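Local coordinates for putative uncharacterized protein (Campylobacter jejuni, PDB 5TPU), which is of unknown function but belongs to the WxcM-like family of the cupin clan and is modelled with thymidine-5'-diphosphate bound, at residues K7-L12 and L93-N98; F44-N49 and Y108-L113; A54-N59 and N98-M103; S70-L75 and E102-S107. The protein carries 3 engineered substitutions. One frame throughout, in Å; residues are numbered along the deposited sequence. Where two conformers were deposited one is given.

Interaction 1 (K7-L12 and L93-N98); sequences KNCKIL and LYIGKN
Tyr94 and Lys10 face each other at the edge of the five-stranded sheet of this cupin fold, where strand 9-13, outermost within this chain, pairs antiparallel with 91-95. Their N-H and C=O groups join in a hydrogen-bonded pair: Tyr94 N meets Lys10 O at 2.7 Å, in the carbonyl plane, and Lys10 N gives the longer return bond to Tyr94 O. With CG of Tyr94 anti to the backbone N (chi1 170°), the ring swings along the strand toward Asn8 and lies with one face against the N of Gly96, while the N of Lys10 comes to the ring edge. Leu12 adds CD1 against Tyr94 CB, at 4.3 Å.

The other face of the sheet belongs to Cys9, Ile11, Leu93 and Ile95. Ile11 CD1 meets Leu93 CD1 at 3.9 Å, the two branched chains crossing at a slant. On this side Leu93 and Ile95 continue into the core, touching Ile73 and Leu75 of strand 71-76.

Beyond the strand ends the pairing goes on through Asn8. Gly96 N bonds to Asn8 O at 2.8 Å, almost in line with the carbonyl. Finally the Asn8 amide itself takes over: ND2 donates to Lys97 O at 2.7 Å, arriving well above the carbonyl plane and with a bent N-H angle of 138°.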
loop_
_atom_site.group_PDB
_atom_site.type_symbol
_atom_site.label_atom_id
_atom_site.label_comp_id
_atom_site.label_asym_id
_atom_site.label_seq_id
_atom_site.Cartn_x
_atom_site.Cartn_y
_atom_site.Cartn_z
ATOM N N LYS A 7 18.670 12.016 -11.460
ATOM C CA LYS A 7 19.466 10.981 -10.832
ATOM C C LYS A 7 18.601 10.200 -9.851
ATOM O O LYS A 7 18.553 8.967 -9.914
ATOM C CB LYS A 7 20.717 11.535 -10.161
ATOM C CG LYS A 7 21.706 10.422 -9.809
ATOM C CD LYS A 7 23.013 10.502 -10.604
ATOM C CE LYS A 7 24.019 9.454 -10.140
ATOM N NZ LYS A 7 24.414 9.645 -8.714
ATOM N N ASN A 8 17.865 10.896 -8.994
ATOM C CA ASN A 8 17.360 10.225 -7.806
ATOM C C ASN A 8 16.001 9.537 -7.937
ATOM O O ASN A 8 15.237 9.534 -6.984
ATOM C CB ASN A 8 17.343 11.184 -6.629
ATOM C CG ASN A 8 18.723 11.493 -6.127
ATOM O OD1 ASN A 8 19.682 10.769 -6.401
ATOM N ND2 ASN A 8 18.834 12.570 -5.377
ATOM N N CYS A 9 15.729 8.935 -9.089
ATOM C CA CYS A 9 14.466 8.241 -9.322
ATOM C C CYS A 9 14.671 7.047 -10.228
ATOM O O CYS A 9 15.627 7.001 -10.995
ATOM C CB CYS A 9 13.472 9.177 -9.975
ATOM S SG CYS A 9 13.339 10.737 -9.096
ATOM N N LYS A 10 13.755 6.093 -10.144
ATOM C CA LYS A 10 13.884 4.898 -10.864
ATOM C C LYS A 10 12.485 4.275 -11.030
ATOM O O LYS A 10 11.679 4.230 -10.077
ATOM C CB LYS A 10 14.831 3.998 -10.087
ATOM C CG LYS A 10 15.189 2.719 -10.821
ATOM C CD LYS A 10 15.962 1.756 -9.924
ATOM C CE LYS A 10 15.918 0.316 -10.426
ATOM N NZ LYS A 10 15.937 0.227 -11.921
ATOM N N ILE A 11 12.217 3.778 -12.240
ATOM C CA ILE A 11 11.028 2.988 -12.526
ATOM C C ILE A 11 11.280 1.546 -12.129
ATOM O O ILE A 11 12.271 0.935 -12.534
ATOM C CB ILE A 11 10.614 3.119 -14.005
ATOM C CG1 ILE A 11 10.125 4.546 -14.226
ATOM C CG2 ILE A 11 9.539 2.093 -14.399
ATOM C CD1 ILE A 11 8.793 4.837 -13.586
ATOM N N LEU A 12 10.415 1.037 -11.258
ATOM C CA LEU A 12 10.510 -0.315 -10.771
ATOM C C LEU A 12 9.429 -1.118 -11.462
ATOM O O LEU A 12 8.239 -0.964 -11.175
ATOM C CB LEU A 12 10.333 -0.350 -9.256
ATOM C CG LEU A 12 11.165 0.669 -8.476
ATOM C CD1 LEU A 12 10.738 0.555 -7.026
ATOM C CD2 LEU A 12 12.627 0.335 -8.672
ATOM N N LEU A 93 7.300 3.869 -8.862
ATOM C CA LEU A 93 8.252 4.958 -9.114
ATOM C C LEU A 93 8.997 5.282 -7.836
ATOM O O LEU A 93 8.415 5.684 -6.848
ATOM C CB LEU A 93 7.536 6.190 -9.670
ATOM C CG LEU A 93 8.383 7.473 -9.747
ATOM C CD1 LEU A 93 9.551 7.262 -10.683
ATOM C CD2 LEU A 93 7.574 8.663 -10.185
ATOM N N TYR A 94 10.287 5.002 -7.838
ATOM C CA TYR A 94 11.125 5.349 -6.730
ATOM C C TYR A 94 11.425 6.813 -6.855
ATOM O O TYR A 94 11.875 7.240 -7.907
ATOM C CB TYR A 94 12.416 4.545 -6.726
ATOM C CG TYR A 94 13.417 5.057 -5.709
ATOM C CD1 TYR A 94 13.210 4.877 -4.375
ATOM C CD2 TYR A 94 14.563 5.721 -6.110
ATOM C CE1 TYR A 94 14.100 5.329 -3.439
ATOM C CE2 TYR A 94 15.489 6.176 -5.187
ATOM C CZ TYR A 94 15.241 5.976 -3.853
ATOM O OH TYR A 94 16.119 6.460 -2.912
ATOM N N ILE A 95 11.121 7.581 -5.809
ATOM C CA ILE A 95 11.566 8.940 -5.684
ATOM C C ILE A 95 12.435 9.078 -4.463
ATOM O O ILE A 95 11.967 8.929 -3.343
ATOM C CB ILE A 95 10.423 9.940 -5.535
ATOM C CG1 ILE A 95 9.422 9.806 -6.688
ATOM C CG2 ILE A 95 10.993 11.370 -5.516
ATOM C CD1 ILE A 95 8.183 10.644 -6.469
ATOM N N GLY A 96 13.702 9.384 -4.700
ATOM C CA GLY A 96 14.704 9.442 -3.664
ATOM C C GLY A 96 14.857 10.836 -3.070
ATOM O O GLY A 96 13.973 11.700 -3.165
ATOM N N LYS A 97 16.017 11.044 -2.447
ATOM C CA LYS A 97 16.313 12.260 -1.693
ATOM C C LYS A 97 16.445 13.454 -2.616
ATOM O O LYS A 97 16.703 13.302 -3.812
ATOM C CB LYS A 97 17.567 12.069 -0.864
ATOM C CG LYS A 97 17.373 11.031 0.238
ATOM C CD LYS A 97 18.650 10.716 1.009
ATOM C CE LYS A 97 18.523 9.391 1.751
ATOM N NZ LYS A 97 19.670 9.154 2.669
ATOM N N ASN A 98 16.161 14.625 -2.057
ATOM C CA ASN A 98 16.297 15.917 -2.706
ATOM C C ASN A 98 15.558 16.079 -4.012
ATOM O O ASN A 98 16.123 16.547 -4.981
ATOM C CB ASN A 98 17.778 16.261 -2.858
ATOM C CG ASN A 98 18.445 16.425 -1.507
ATOM O OD1 ASN A 98 19.206 15.556 -1.049
ATOM N ND2 ASN A 98 18.077 17.499 -0.816
#

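Interaction 2 (F44-N49 and Y108-L113); sequences FDTDPN and YGAKLL
Thr46 and Tyr108 have the most surface covered here, and they meet where the loop after strand 39-44 lies against the turn leading into strand 111-116 of the cupin fold. Thr46 is gripped through both its backbone and its side chain. Its carbonyl O takes the N-H of Gly109 at 2.7 Å in a nearly straight bond (176°), although the donor stands above the carbonyl plane. Its hydroxyl OG1, held between the backbone N and the carbonyl carbon (chi1 50°), turns to the facing chain and donates to Ala110 O at 2.7 Å. Ala110 CB also lies against the hydroxyl, 3.4 Å from Thr46 OG1.

Tyr108 covers the next residues of the loop. Asp47 OD1 comes to the edge of its ring, 3.9 Å from Tyr108 CE1, with the carboxylate plane steeply inclined to the ring. Pro48 CD lies at the same ring's edge and also 3.7 Å from Tyr108 N. The other carboxylate oxygen, Asp47 OD2, closes an Asx turn by accepting from Asn49 N.

At the opposite end Phe44 lays its CB against Lys111 CG, 3.8 Å away, while Lys111 NZ bonds to Ser68 OG. Strand pairing at Phe44 continues into the second subunit, so the sheet crosses the dimer interface close by.

Gly109 takes a positive phi, a backbone shape that favours glycine. An amide and a hydroxyl each end on a carbonyl, and a water joins Asp45 N to Gly109 O, consistent with a loop held mainly by polar bonds to the backbone.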
loop_
_atom_site.group_PDB
_atom_site.type_symbol
_atom_site.label_atom_id
_atom_site.label_comp_id
_atom_site.label_asym_id
_atom_site.label_seq_id
_atom_site.Cartn_x
_atom_site.Cartn_y
_atom_site.Cartn_z
ATOM N N PHE A 44 -6.978 8.509 -2.749
ATOM C CA PHE A 44 -8.101 8.053 -3.556
ATOM C C PHE A 44 -9.108 9.215 -3.716
ATOM O O PHE A 44 -8.882 10.306 -3.210
ATOM C CB PHE A 44 -8.730 6.770 -2.926
ATOM C CG PHE A 44 -9.222 6.925 -1.492
ATOM C CD1 PHE A 44 -10.573 7.070 -1.224
ATOM C CD2 PHE A 44 -8.340 6.805 -0.400
ATOM C CE1 PHE A 44 -11.053 7.166 0.081
ATOM C CE2 PHE A 44 -8.812 6.877 0.909
ATOM C CZ PHE A 44 -10.184 7.064 1.165
ATOM N N ASP A 45 -10.197 8.997 -4.435
ATOM C CA ASP A 45 -11.137 10.094 -4.727
ATOM C C ASP A 45 -10.488 11.291 -5.432
ATOM O O ASP A 45 -10.862 12.416 -5.186
ATOM C CB ASP A 45 -11.845 10.521 -3.457
ATOM C CG ASP A 45 -12.872 9.501 -3.036
ATOM O OD1 ASP A 45 -13.326 8.750 -3.926
ATOM O OD2 ASP A 45 -13.223 9.432 -1.857
ATOM N N THR A 46 -9.552 10.992 -6.325
ATOM C CA THR A 46 -8.777 12.014 -7.005
ATOM C C THR A 46 -9.577 12.530 -8.201
ATOM O O THR A 46 -10.590 11.942 -8.604
ATOM C CB THR A 46 -7.406 11.480 -7.438
ATOM O OG1 THR A 46 -7.539 10.237 -8.154
ATOM C CG2 THR A 46 -6.541 11.260 -6.205
ATOM N N ASP A 47 -9.083 13.611 -8.789
ATOM C CA ASP A 47 -9.851 14.339 -9.772
ATOM C C ASP A 47 -8.858 15.076 -10.639
ATOM O O ASP A 47 -8.030 15.787 -10.113
ATOM C CB ASP A 47 -10.792 15.320 -9.069
ATOM C CG ASP A 47 -11.793 15.968 -9.996
ATOM O OD1 ASP A 47 -12.970 15.987 -9.641
ATOM O OD2 ASP A 47 -11.451 16.537 -11.035
ATOM N N PRO A 48 -8.989 14.922 -11.963
ATOM C CA PRO A 48 -8.070 15.562 -12.898
ATOM C C PRO A 48 -8.131 17.051 -12.868
ATOM O O PRO A 48 -7.287 17.628 -13.516
ATOM C CB PRO A 48 -8.513 15.067 -14.302
ATOM C CG PRO A 48 -9.804 14.374 -14.103
ATOM C CD PRO A 48 -9.993 14.080 -12.637
ATOM N N ASN A 49 -9.072 17.669 -12.162
ATOM C CA ASN A 49 -9.139 19.118 -12.117
ATOM C C ASN A 49 -8.432 19.624 -10.895
ATOM O O ASN A 49 -8.373 20.815 -10.688
ATOM C CB ASN A 49 -10.577 19.647 -12.001
ATOM C CG ASN A 49 -11.387 19.510 -13.280
ATOM O OD1 ASN A 49 -12.609 19.307 -13.209
ATOM N ND2 ASN A 49 -10.731 19.570 -14.435
ATOM N N TYR A 108 -10.125 10.396 -12.860
ATOM C CA TYR A 108 -11.124 10.541 -11.828
ATOM C C TYR A 108 -11.202 9.303 -10.946
ATOM O O TYR A 108 -11.365 8.217 -11.450
ATOM C CB TYR A 108 -12.472 10.703 -12.482
ATOM C CG TYR A 108 -13.547 10.989 -11.494
ATOM C CD1 TYR A 108 -13.810 12.281 -11.132
ATOM C CD2 TYR A 108 -14.333 9.961 -10.931
ATOM C CE1 TYR A 108 -14.802 12.580 -10.229
ATOM C CE2 TYR A 108 -15.342 10.247 -10.052
ATOM C CZ TYR A 108 -15.572 11.550 -9.702
ATOM O OH TYR A 108 -16.558 11.904 -8.815
ATOM N N GLY A 109 -11.031 9.480 -9.644
ATOM C CA GLY A 109 -11.083 8.393 -8.724
ATOM C C GLY A 109 -9.862 7.515 -8.754
ATOM O O GLY A 109 -9.881 6.462 -8.159
ATOM N N ALA A 110 -8.772 7.952 -9.361
ATOM C CA ALA A 110 -7.567 7.141 -9.363
ATOM C C ALA A 110 -7.015 6.989 -7.962
ATOM O O ALA A 110 -7.282 7.816 -7.102
ATOM C CB ALA A 110 -6.503 7.754 -10.251
ATOM N N LYS A 111 -6.255 5.923 -7.756
ATOM C CA LYS A 111 -5.737 5.570 -6.457
ATOM C C LYS A 111 -4.254 5.358 -6.479
ATOM O O LYS A 111 -3.747 4.545 -7.227
ATOM C CB LYS A 111 -6.418 4.320 -5.897
ATOM C CG LYS A 111 -7.934 4.457 -5.830
ATOM C CD LYS A 111 -8.604 3.276 -5.101
ATOM C CE LYS A 111 -10.106 3.142 -5.405
ATOM N NZ LYS A 111 -10.350 3.155 -6.886
ATOM N N LEU A 112 -3.572 6.056 -5.600
ATOM C CA LEU A 112 -2.135 6.026 -5.527
ATOM C C LEU A 112 -1.709 5.479 -4.185
ATOM O O LEU A 112 -2.100 6.010 -3.181
ATOM C CB LEU A 112 -1.626 7.438 -5.650
ATOM C CG LEU A 112 -0.132 7.682 -5.389
ATOM C CD1 LEU A 112 0.755 6.988 -6.404
ATOM C CD2 LEU A 112 0.030 9.181 -5.465
ATOM N N LEU A 113 -0.886 4.441 -4.204
ATOM C CA LEU A 113 -0.232 3.858 -3.071
ATOM C C LEU A 113 1.197 4.385 -2.954
ATOM O O LEU A 113 1.936 4.476 -3.958
ATOM C CB LEU A 113 -0.216 2.345 -3.196
ATOM C CG LEU A 113 0.495 1.626 -2.034
ATOM C CD1 LEU A 113 -0.307 1.802 -0.758
ATOM C CD2 LEU A 113 0.640 0.144 -2.359
HETATM O O HOH W 1 -10.874 6.457 -5.792
#

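Interaction 3 (A54-N59 and N98-M103); sequences AHAHKN and NMWREM
The weakly bonded strand 55-57 runs antiparallel to 99-103, their axes 4.6 Å apart at closest and splayed to 138°; of the bridging pairs, His55-Arg101 is the well-bonded one, with Arg101 N to His55 O at 2.9 Å and His55 N returning to Arg101 O. Further along, Asn98 N reaches Lys58 O on a lone pair.

Arg101 dominates the side-chain contact. Folded back at chi2 and chi3 (-64° and -50°), it carries its CD over one face of the His55 ring, 4.0 Å from the centroid in a CH-pi contact. Its guanidinium then turns side-on to its own strand, where NE and NH2 both hold Met99 O, NH2 at 2.8 Å. The edge of the His57 ring abuts one face of this group, CD2 lying 3.7 Å from Arg101 CZ. On the other side of the sheet, the Trp100 indole lies over the Ala54-His55 backbone, and Ala54 CB meets its CZ2 at 3.4 Å.

Strand 55-57 borders the four-stranded sheet of this cupin fold. The side chain of His55 lies about 5 Å from bound thymidine-5'-diphosphate, and both histidine rings meet Tyr125 of that pocket. Gln62 of strand 62-68 takes Arg101 NH1, and Phe132 of helix 129-135 covers Ala56.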
loop_
_atom_site.group_PDB
_atom_site.type_symbol
_atom_site.label_atom_id
_atom_site.label_comp_id
_atom_site.label_asym_id
_atom_site.label_seq_id
_atom_site.Cartn_x
_atom_site.Cartn_y
_atom_site.Cartn_z
ATOM N N ALA A 54 3.137 21.166 -5.760
ATOM C CA ALA A 54 4.570 20.941 -5.927
ATOM C C ALA A 54 5.315 21.224 -4.647
ATOM O O ALA A 54 5.094 22.220 -3.994
ATOM C CB ALA A 54 5.115 21.846 -7.021
ATOM N N HIS A 55 6.223 20.344 -4.298
ATOM C CA HIS A 55 7.084 20.567 -3.150
ATOM C C HIS A 55 8.236 19.615 -3.251
ATOM O O HIS A 55 8.210 18.708 -4.097
ATOM C CB HIS A 55 6.319 20.318 -1.860
ATOM C CG HIS A 55 5.787 18.925 -1.748
ATOM N ND1 HIS A 55 4.593 18.536 -2.311
ATOM C CD2 HIS A 55 6.300 17.821 -1.156
ATOM C CE1 HIS A 55 4.393 17.250 -2.080
ATOM N NE2 HIS A 55 5.407 16.799 -1.365
ATOM N N ALA A 56 9.232 19.778 -2.375
ATOM C CA ALA A 56 10.289 18.803 -2.271
ATOM C C ALA A 56 10.327 18.297 -0.883
ATOM O O ALA A 56 9.627 18.824 -0.009
ATOM C CB ALA A 56 11.645 19.392 -2.623
ATOM N N HIS A 57 11.112 17.233 -0.739
ATOM C CA HIS A 57 11.616 16.769 0.522
ATOM C C HIS A 57 13.126 16.722 0.456
ATOM O O HIS A 57 13.690 16.677 -0.643
ATOM C CB HIS A 57 11.070 15.370 0.771
ATOM C CG HIS A 57 9.579 15.362 0.892
ATOM N ND1 HIS A 57 8.927 15.925 1.964
ATOM C CD2 HIS A 57 8.618 14.935 0.043
ATOM C CE1 HIS A 57 7.626 15.822 1.782
ATOM N NE2 HIS A 57 7.413 15.193 0.639
ATOM N N LYS A 58 13.749 16.701 1.625
ATOM C CA LYS A 58 15.170 16.421 1.759
ATOM C C LYS A 58 15.478 14.928 1.862
ATOM O O LYS A 58 15.898 14.336 0.867
ATOM C CB LYS A 58 15.765 17.200 2.939
ATOM C CG LYS A 58 17.223 17.566 2.697
ATOM C CD LYS A 58 17.898 18.175 3.915
ATOM C CE LYS A 58 19.014 19.114 3.487
ATOM N NZ LYS A 58 19.795 19.644 4.641
ATOM N N ASN A 59 15.256 14.309 3.018
ATOM C CA ASN A 59 15.707 12.929 3.227
ATOM C C ASN A 59 14.698 11.828 2.937
ATOM O O ASN A 59 15.044 10.645 2.848
ATOM C CB ASN A 59 16.224 12.750 4.643
ATOM C CG ASN A 59 17.728 12.922 4.707
ATOM O OD1 ASN A 59 18.477 11.976 4.988
ATOM N ND2 ASN A 59 18.178 14.109 4.334
ATOM N N ASN A 98 16.161 14.625 -2.057
ATOM C CA ASN A 98 16.297 15.917 -2.706
ATOM C C ASN A 98 15.558 16.079 -4.012
ATOM O O ASN A 98 16.123 16.547 -4.981
ATOM C CB ASN A 98 17.778 16.261 -2.858
ATOM C CG ASN A 98 18.445 16.425 -1.507
ATOM O OD1 ASN A 98 19.206 15.556 -1.049
ATOM N ND2 ASN A 98 18.077 17.499 -0.816
ATOM N N MET A 99 14.274 15.716 -4.019
ATOM C CA MET A 99 13.452 15.831 -5.222
ATOM C C MET A 99 12.188 16.675 -5.072
ATOM O O MET A 99 11.438 16.598 -4.108
ATOM C CB MET A 99 13.062 14.443 -5.651
ATOM C CG MET A 99 14.224 13.560 -6.065
ATOM S SD MET A 99 14.999 14.153 -7.578
ATOM C CE MET A 99 13.747 14.066 -8.831
ATOM N N TRP A 100 11.989 17.521 -6.062
ATOM C CA TRP A 100 10.819 18.342 -6.172
ATOM C C TRP A 100 9.910 17.484 -7.046
ATOM O O TRP A 100 10.381 16.771 -7.957
ATOM C CB TRP A 100 11.159 19.626 -6.868
ATOM C CG TRP A 100 10.055 20.549 -7.127
ATOM C CD1 TRP A 100 9.215 20.584 -8.225
ATOM C CD2 TRP A 100 9.702 21.666 -6.323
ATOM N NE1 TRP A 100 8.343 21.634 -8.106
ATOM C CE2 TRP A 100 8.610 22.303 -6.939
ATOM C CE3 TRP A 100 10.170 22.160 -5.108
ATOM C CZ2 TRP A 100 8.000 23.439 -6.387
ATOM C CZ3 TRP A 100 9.565 23.286 -4.582
ATOM C CH2 TRP A 100 8.516 23.916 -5.224
ATOM N N ARG A 101 8.630 17.485 -6.710
ATOM C CA ARG A 101 7.665 16.690 -7.478
ATOM C C ARG A 101 6.317 17.297 -7.391
ATOM O O ARG A 101 5.999 18.034 -6.464
ATOM C CB ARG A 101 7.588 15.254 -7.007
ATOM C CG ARG A 101 6.639 14.990 -5.858
ATOM C CD ARG A 101 7.001 15.665 -4.549
ATOM N NE ARG A 101 8.401 15.423 -4.200
ATOM C CZ ARG A 101 8.858 14.336 -3.586
ATOM N NH1 ARG A 101 8.054 13.317 -3.269
ATOM N NH2 ARG A 101 10.128 14.255 -3.269
ATOM N N GLU A 102 5.548 17.015 -8.420
ATOM C CA GLU A 102 4.227 17.506 -8.492
ATOM C C GLU A 102 3.398 16.496 -9.250
ATOM O O GLU A 102 3.810 15.963 -10.294
ATOM C CB GLU A 102 4.233 18.938 -9.014
ATOM C CG GLU A 102 4.011 19.229 -10.475
ATOM C CD GLU A 102 3.014 20.358 -10.633
ATOM O OE1 GLU A 102 1.966 20.266 -9.991
ATOM O OE2 GLU A 102 3.259 21.328 -11.371
ATOM N N MET A 103 2.263 16.165 -8.646
ATOM C CA MET A 103 1.364 15.149 -9.191
ATOM C C MET A 103 0.090 15.781 -9.736
ATOM O O MET A 103 -0.531 16.602 -9.077
ATOM C CB MET A 103 1.034 14.188 -8.097
ATOM C CG MET A 103 2.255 13.751 -7.328
ATOM S SD MET A 103 1.969 12.158 -6.600
ATOM C CE MET A 103 1.016 12.489 -5.141
HETATM O O HOH W 2 12.902 13.997 -2.185
#

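Interaction 4 (S70-L75 and E102-S107); sequences SCDIIL and EMKNFS
Glu102 and Ile74 open the contact as a hydrogen-bonded pair: Ile74 N reaches Glu102 O at 2.8 Å, and Glu102 N gives back to Ile74 O. Above this pair, Glu102 CG rests 4.0 Å from Ile74 CB.

Met103 points to the other face, where its CG runs alongside Ile73 CG2, the two chains side by side and pointing the same way, both touching Leu64 of strand 62-68.

Lys104 returns to the first face. Its N bonds to Asp72 O at 2.8 Å while its O receives Asp72 N. From CG onward the chain is extended and slants over Ile74, whose CD1 touches Lys104 NZ at 3.6 Å; Asp72 OD2, not in contact, may favour the ammonium, which also has Lys83 NZ close by.

These residues join strands 99-104 and 71-76, the two central strands of the four-stranded antiparallel sheet in this cupin fold.

Just past the strand, Asn105 takes a positive phi, and its amide ND2 donates to Asp72 OD2 at 2.9 Å, its plane nearly perpendicular to the carboxylate. A water donates to Asn105 O.

Phe106 turns one ring face to Cys71: CB sits over the centre, 3.7 Å from the centroid, and SG follows over the same face in a sulfur-aromatic contact.

Ser107 closes the segment with its N on Ser70 O at 2.7 Å and its OG accepting from Ser70 N, 3.0 Å away.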
loop_
_atom_site.group_PDB
_atom_site.type_symbol
_atom_site.label_atom_id
_atom_site.label_comp_id
_atom_site.label_asym_id
_atom_site.label_seq_id
_atom_site.Cartn_x
_atom_site.Cartn_y
_atom_site.Cartn_z
ATOM N N SER A 70 -4.712 6.594 -13.411
ATOM C CA SER A 70 -3.497 7.186 -13.856
ATOM C C SER A 70 -3.270 8.589 -13.348
ATOM O O SER A 70 -4.165 9.281 -12.874
ATOM C CB SER A 70 -3.377 7.142 -15.375
ATOM O OG SER A 70 -4.239 8.085 -15.937
ATOM N N CYS A 71 -2.011 8.979 -13.438
ATOM C CA CYS A 71 -1.583 10.355 -13.182
ATOM C C CYS A 71 -0.231 10.627 -13.827
ATOM O O CYS A 71 0.422 9.720 -14.282
ATOM C CB CYS A 71 -1.507 10.677 -11.680
ATOM S SG CYS A 71 -0.051 9.974 -10.896
ATOM N N ASP A 72 0.135 11.905 -13.864
ATOM C CA ASP A 72 1.436 12.408 -14.255
ATOM C C ASP A 72 2.113 12.970 -13.025
ATOM O O ASP A 72 1.476 13.669 -12.212
ATOM C CB ASP A 72 1.295 13.532 -15.301
ATOM C CG ASP A 72 0.667 13.050 -16.560
ATOM O OD1 ASP A 72 0.891 11.863 -16.904
ATOM O OD2 ASP A 72 -0.066 13.829 -17.176
ATOM N N ILE A 73 3.398 12.635 -12.915
ATOM C CA ILE A 73 4.307 13.160 -11.915
ATOM C C ILE A 73 5.374 13.884 -12.682
ATOM O O ILE A 73 6.075 13.283 -13.505
ATOM C CB ILE A 73 5.085 12.102 -11.098
ATOM C CG1 ILE A 73 4.390 10.744 -11.121
ATOM C CG2 ILE A 73 5.437 12.664 -9.720
ATOM C CD1 ILE A 73 4.023 10.139 -9.782
ATOM N N ILE A 74 5.497 15.173 -12.398
ATOM C CA ILE A 74 6.633 15.922 -12.849
ATOM C C ILE A 74 7.691 15.909 -11.754
ATOM O O ILE A 74 7.477 16.355 -10.638
ATOM C CB ILE A 74 6.209 17.327 -13.217
ATOM C CG1 ILE A 74 5.041 17.237 -14.191
ATOM C CG2 ILE A 74 7.392 18.091 -13.803
ATOM C CD1 ILE A 74 4.774 18.531 -14.930
ATOM N N LEU A 75 8.823 15.320 -12.061
ATOM C CA LEU A 75 9.946 15.298 -11.145
ATOM C C LEU A 75 10.947 16.382 -11.546
ATOM O O LEU A 75 11.066 16.699 -12.742
ATOM C CB LEU A 75 10.631 13.947 -11.199
ATOM C CG LEU A 75 9.871 12.690 -10.775
ATOM C CD1 LEU A 75 10.692 11.464 -11.141
ATOM C CD2 LEU A 75 9.653 12.692 -9.279
ATOM N N GLU A 102 5.548 17.015 -8.420
ATOM C CA GLU A 102 4.227 17.506 -8.492
ATOM C C GLU A 102 3.398 16.496 -9.250
ATOM O O GLU A 102 3.810 15.963 -10.294
ATOM C CB GLU A 102 4.233 18.938 -9.014
ATOM C CG GLU A 102 4.011 19.229 -10.475
ATOM C CD GLU A 102 3.014 20.358 -10.633
ATOM O OE1 GLU A 102 1.966 20.266 -9.991
ATOM O OE2 GLU A 102 3.259 21.328 -11.371
ATOM N N MET A 103 2.263 16.165 -8.646
ATOM C CA MET A 103 1.364 15.149 -9.191
ATOM C C MET A 103 0.090 15.781 -9.736
ATOM O O MET A 103 -0.531 16.602 -9.077
ATOM C CB MET A 103 1.034 14.188 -8.097
ATOM C CG MET A 103 2.255 13.751 -7.328
ATOM S SD MET A 103 1.969 12.158 -6.600
ATOM C CE MET A 103 1.016 12.489 -5.141
ATOM N N LYS A 104 -0.285 15.406 -10.944
ATOM C CA LYS A 104 -1.367 16.052 -11.638
ATOM C C LYS A 104 -2.048 15.085 -12.585
ATOM O O LYS A 104 -1.645 13.939 -12.688
ATOM C CB LYS A 104 -0.826 17.289 -12.396
ATOM C CG LYS A 104 0.081 16.965 -13.584
ATOM C CD LYS A 104 0.551 18.212 -14.351
ATOM C CE LYS A 104 1.223 17.762 -15.639
ATOM N NZ LYS A 104 1.589 18.890 -16.537
ATOM N N ASN A 105 -3.073 15.583 -13.273
ATOM C CA ASN A 105 -3.902 14.815 -14.164
ATOM C C ASN A 105 -4.256 13.444 -13.629
ATOM O O ASN A 105 -4.167 12.484 -14.387
ATOM C CB ASN A 105 -3.188 14.635 -15.511
ATOM C CG ASN A 105 -2.914 15.948 -16.176
ATOM O OD1 ASN A 105 -3.805 16.795 -16.251
ATOM N ND2 ASN A 105 -1.675 16.145 -16.644
ATOM N N PHE A 106 -4.651 13.344 -12.364
ATOM C CA PHE A 106 -5.184 12.071 -11.853
ATOM C C PHE A 106 -6.442 11.757 -12.644
ATOM O O PHE A 106 -7.285 12.624 -12.793
ATOM C CB PHE A 106 -5.530 12.124 -10.369
ATOM C CG PHE A 106 -4.329 12.131 -9.491
ATOM C CD1 PHE A 106 -3.603 13.297 -9.315
ATOM C CD2 PHE A 106 -3.891 10.986 -8.892
ATOM C CE1 PHE A 106 -2.479 13.307 -8.532
ATOM C CE2 PHE A 106 -2.796 10.996 -8.049
ATOM C CZ PHE A 106 -2.071 12.150 -7.882
ATOM N N SER A 107 -6.553 10.564 -13.192
ATOM C CA SER A 107 -7.850 10.174 -13.717
ATOM C C SER A 107 -8.861 10.151 -12.549
ATOM O O SER A 107 -8.490 10.021 -11.374
ATOM C CB SER A 107 -7.758 8.843 -14.422
ATOM O OG SER A 107 -7.408 7.838 -13.520
HETATM O O HOH W 3 -3.038 10.806 -16.055
#

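How the interactions relate
Interactions 3 and 4 share Glu102 and Met103 and use two sides of strand 99-104, binding it to 55-57 and to 71-76 respectively. Interactions 1 and 2 both involve the five-stranded sheet, on opposite sides of the chain's centre, with their own centres 22 Å apart. All four are partly buried. The core-facing part lies between the two sheets, where Leu93 and Ile95 of interaction 1 pack on Ile73 and Leu75 of interaction 4. Interaction 3, nearest the ligand, is richest in aromatic and guanidinium contacts, whereas interaction 2, the most peripheral with its centre about 14 Å from that of the chain, relies on loop hydrogen bonds near the dimer interface and meets interaction 4 where Thr46 packs on Phe106.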